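PDB 2DXQ: acetyltransferase from Agrobacterium tumefaciens, which probably transfers an acetyl group from acetyl-coenzyme A to an acceptor not yet identified, as a member of the GNAT family. Local coordinates for residues G18-Y23 and K61-T67. Numbering follows the deposited sequence.
Sequences GLLELY and KPVATAT
Leu22 and Thr65 meet where helix 16-26 packs on strand 61-71, a worked example of how an alpha/beta fold lays a helix on a sheet: apolar branches fill the middle, and one water at each end links polar atoms of the two segments. The axes of the short segments come within 8.3 Å, with 38° between their N-to-C directions. Leu22 can be followed outward. Its CB points at the strand; chi1 of -71° sets CG anti to the carbonyl carbon, and chi2 then turns both methyls to the strand. CD1 settles between two side chains, 3.8 Å from Thr65 CG2 and 3.9 Å from Pro62 CB; CD2 lies over the backbone of Val63, near its carbonyl group. Thr65 itself offers two different surfaces. Its CG2, placed between its own backbone N and carbonyl carbon, also meets Tyr23 CE1, obliquely to the ring, while Thr65 OG1 lies 3.7 Å from Leu19 CD2. That buried OG1 is well satisfied: it hydrogen-bonds to Phe54 O and accepts from a water at 2.9 Å. The same water lies in the plane of the Tyr23 ring at its edge and bonds to Tyr23 OH and Thr67 OG1, joining three hydroxyls, although those of Tyr23 and Thr67 do not bond directly. Near Gly18, whose CA approaches Pro62 CG, a second water donates to both Gly18 O and Pro62 O and so bridges the two backbones. In the surrounding GNAT fold, strand 61-71 runs between strands 51-58 and 81-88, with a classic beta bulge where Val63 and Ala64 both face Ala56. Helix 16-26 covers one face of this sheet, while Ala64 and Ala66 pack against helix 98-112 on the other.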
loop_
_atom_site.group_PDB
_atom_site.type_symbol
_atom_site.label_atom_id
_atom_site.label_comp_id
_atom_site.label_asym_id
_atom_site.label_seq_id
_atom_site.Cartn_x
_atom_site.Cartn_y
_atom_site.Cartn_z
ATOM N N GLY A 18 -9.631 8.054 -20.387
ATOM C CA GLY A 18 -9.289 6.650 -20.650
ATOM C C GLY A 18 -9.134 5.808 -19.396
ATOM O O GLY A 18 -9.592 4.666 -19.347
ATOM N N LEU A 19 -8.512 6.385 -18.370
ATOM C CA LEU A 19 -8.374 5.733 -17.065
ATOM C C LEU A 19 -9.721 5.509 -16.411
ATOM O O LEU A 19 -9.982 4.447 -15.854
ATOM C CB LEU A 19 -7.512 6.585 -16.140
ATOM C CG LEU A 19 -6.010 6.456 -16.335
ATOM C CD1 LEU A 19 -5.305 7.527 -15.498
ATOM C CD2 LEU A 19 -5.558 5.048 -15.954
ATOM N N LEU A 20 -10.596 6.504 -16.488
ATOM C CA LEU A 20 -11.930 6.332 -15.904
ATOM C C LEU A 20 -12.694 5.183 -16.578
ATOM O O LEU A 20 -13.379 4.402 -15.912
ATOM C CB LEU A 20 -12.720 7.653 -15.939
ATOM C CG LEU A 20 -12.208 8.783 -15.026
ATOM C CD1 LEU A 20 -12.959 10.081 -15.318
ATOM C CD2 LEU A 20 -12.411 8.391 -13.542
ATOM N N GLU A 21 -12.557 5.049 -17.893
ATOM C CA GLU A 21 -13.178 3.919 -18.595
ATOM C C GLU A 21 -12.669 2.571 -18.097
ATOM O O GLU A 21 -13.451 1.632 -17.899
ATOM C CB GLU A 21 -12.996 4.063 -20.108
ATOM C CG GLU A 21 -13.659 5.328 -20.645
ATOM C CD GLU A 21 -13.690 5.410 -22.159
ATOM O OE1 GLU A 21 -13.263 4.448 -22.833
ATOM O OE2 GLU A 21 -14.163 6.451 -22.670
ATOM N N LEU A 22 -11.364 2.482 -17.864
ATOM C CA LEU A 22 -10.779 1.259 -17.308
ATOM C C LEU A 22 -11.311 0.969 -15.909
ATOM O O LEU A 22 -11.653 -0.156 -15.598
ATOM C CB LEU A 22 -9.247 1.342 -17.298
ATOM C CG LEU A 22 -8.571 1.265 -18.673
ATOM C CD1 LEU A 22 -7.075 1.549 -18.542
ATOM C CD2 LEU A 22 -8.796 -0.129 -19.298
ATOM N N TYR A 23 -11.400 1.995 -15.069
ATOM C CA TYR A 23 -11.864 1.786 -13.700
ATOM C C TYR A 23 -13.356 1.458 -13.644
ATOM O O TYR A 23 -13.813 0.802 -12.716
ATOM C CB TYR A 23 -11.525 2.999 -12.832
ATOM C CG TYR A 23 -10.040 3.250 -12.644
ATOM C CD1 TYR A 23 -9.128 2.193 -12.541
ATOM C CD2 TYR A 23 -9.558 4.541 -12.532
ATOM C CE1 TYR A 23 -7.779 2.429 -12.355
ATOM C CE2 TYR A 23 -8.216 4.800 -12.324
ATOM C CZ TYR A 23 -7.326 3.741 -12.244
ATOM O OH TYR A 23 -5.998 4.001 -12.040
ATOM N N LYS A 61 -5.013 4.263 -27.205
ATOM C CA LYS A 61 -6.042 4.030 -26.185
ATOM C C LYS A 61 -5.487 3.218 -25.014
ATOM O O LYS A 61 -4.907 2.144 -25.233
ATOM C CB LYS A 61 -7.252 3.295 -26.763
ATOM C CG LYS A 61 -8.418 3.213 -25.776
ATOM C CD LYS A 61 -9.501 2.254 -26.232
ATOM C CE LYS A 61 -10.729 2.411 -25.354
ATOM N NZ LYS A 61 -11.394 1.096 -25.128
ATOM N N PRO A 62 -5.656 3.714 -23.770
ATOM C CA PRO A 62 -5.321 2.867 -22.628
ATOM C C PRO A 62 -6.141 1.571 -22.632
ATOM O O PRO A 62 -7.380 1.607 -22.716
ATOM C CB PRO A 62 -5.685 3.748 -21.410
ATOM C CG PRO A 62 -5.572 5.149 -21.934
ATOM C CD PRO A 62 -6.092 5.064 -23.346
ATOM N N VAL A 63 -5.448 0.438 -22.562
ATOM C CA VAL A 63 -6.097 -0.873 -22.571
ATOM C C VAL A 63 -5.777 -1.705 -21.329
ATOM O O VAL A 63 -6.376 -2.754 -21.115
ATOM C CB VAL A 63 -5.752 -1.686 -23.843
ATOM C CG1 VAL A 63 -6.425 -1.072 -25.074
ATOM C CG2 VAL A 63 -4.237 -1.753 -24.061
ATOM N N ALA A 64 -4.797 -1.255 -20.545
ATOM C CA ALA A 64 -4.534 -1.848 -19.220
ATOM C C ALA A 64 -3.904 -0.801 -18.339
ATOM O O ALA A 64 -3.314 0.165 -18.834
ATOM C CB ALA A 64 -3.617 -3.067 -19.308
ATOM N N THR A 65 -4.000 -1.005 -17.034
ATOM C CA THR A 65 -3.383 -0.074 -16.093
ATOM C C THR A 65 -3.023 -0.796 -14.803
ATOM O O THR A 65 -3.593 -1.844 -14.479
ATOM C CB THR A 65 -4.312 1.143 -15.798
ATOM O OG1 THR A 65 -3.632 2.095 -14.960
ATOM C CG2 THR A 65 -5.572 0.712 -15.107
ATOM N N ALA A 66 -2.027 -0.247 -14.112
ATOM C CA ALA A 66 -1.669 -0.654 -12.746
ATOM C C ALA A 66 -1.067 0.572 -12.083
ATOM O O ALA A 66 -0.346 1.343 -12.736
ATOM C CB ALA A 66 -0.651 -1.778 -12.781
ATOM N N THR A 67 -1.325 0.727 -10.785
ATOM C CA THR A 67 -0.776 1.855 -10.042
ATOM C C THR A 67 0.298 1.347 -9.087
ATOM O O THR A 67 0.071 0.397 -8.332
ATOM C CB THR A 67 -1.882 2.577 -9.255
ATOM O OG1 THR A 67 -2.893 3.046 -10.168
ATOM C CG2 THR A 67 -1.299 3.747 -8.414
HETATM O O HOH W 1 -9.482 3.327 -21.967
HETATM O O HOH W 2 -4.265 1.835 -12.189
#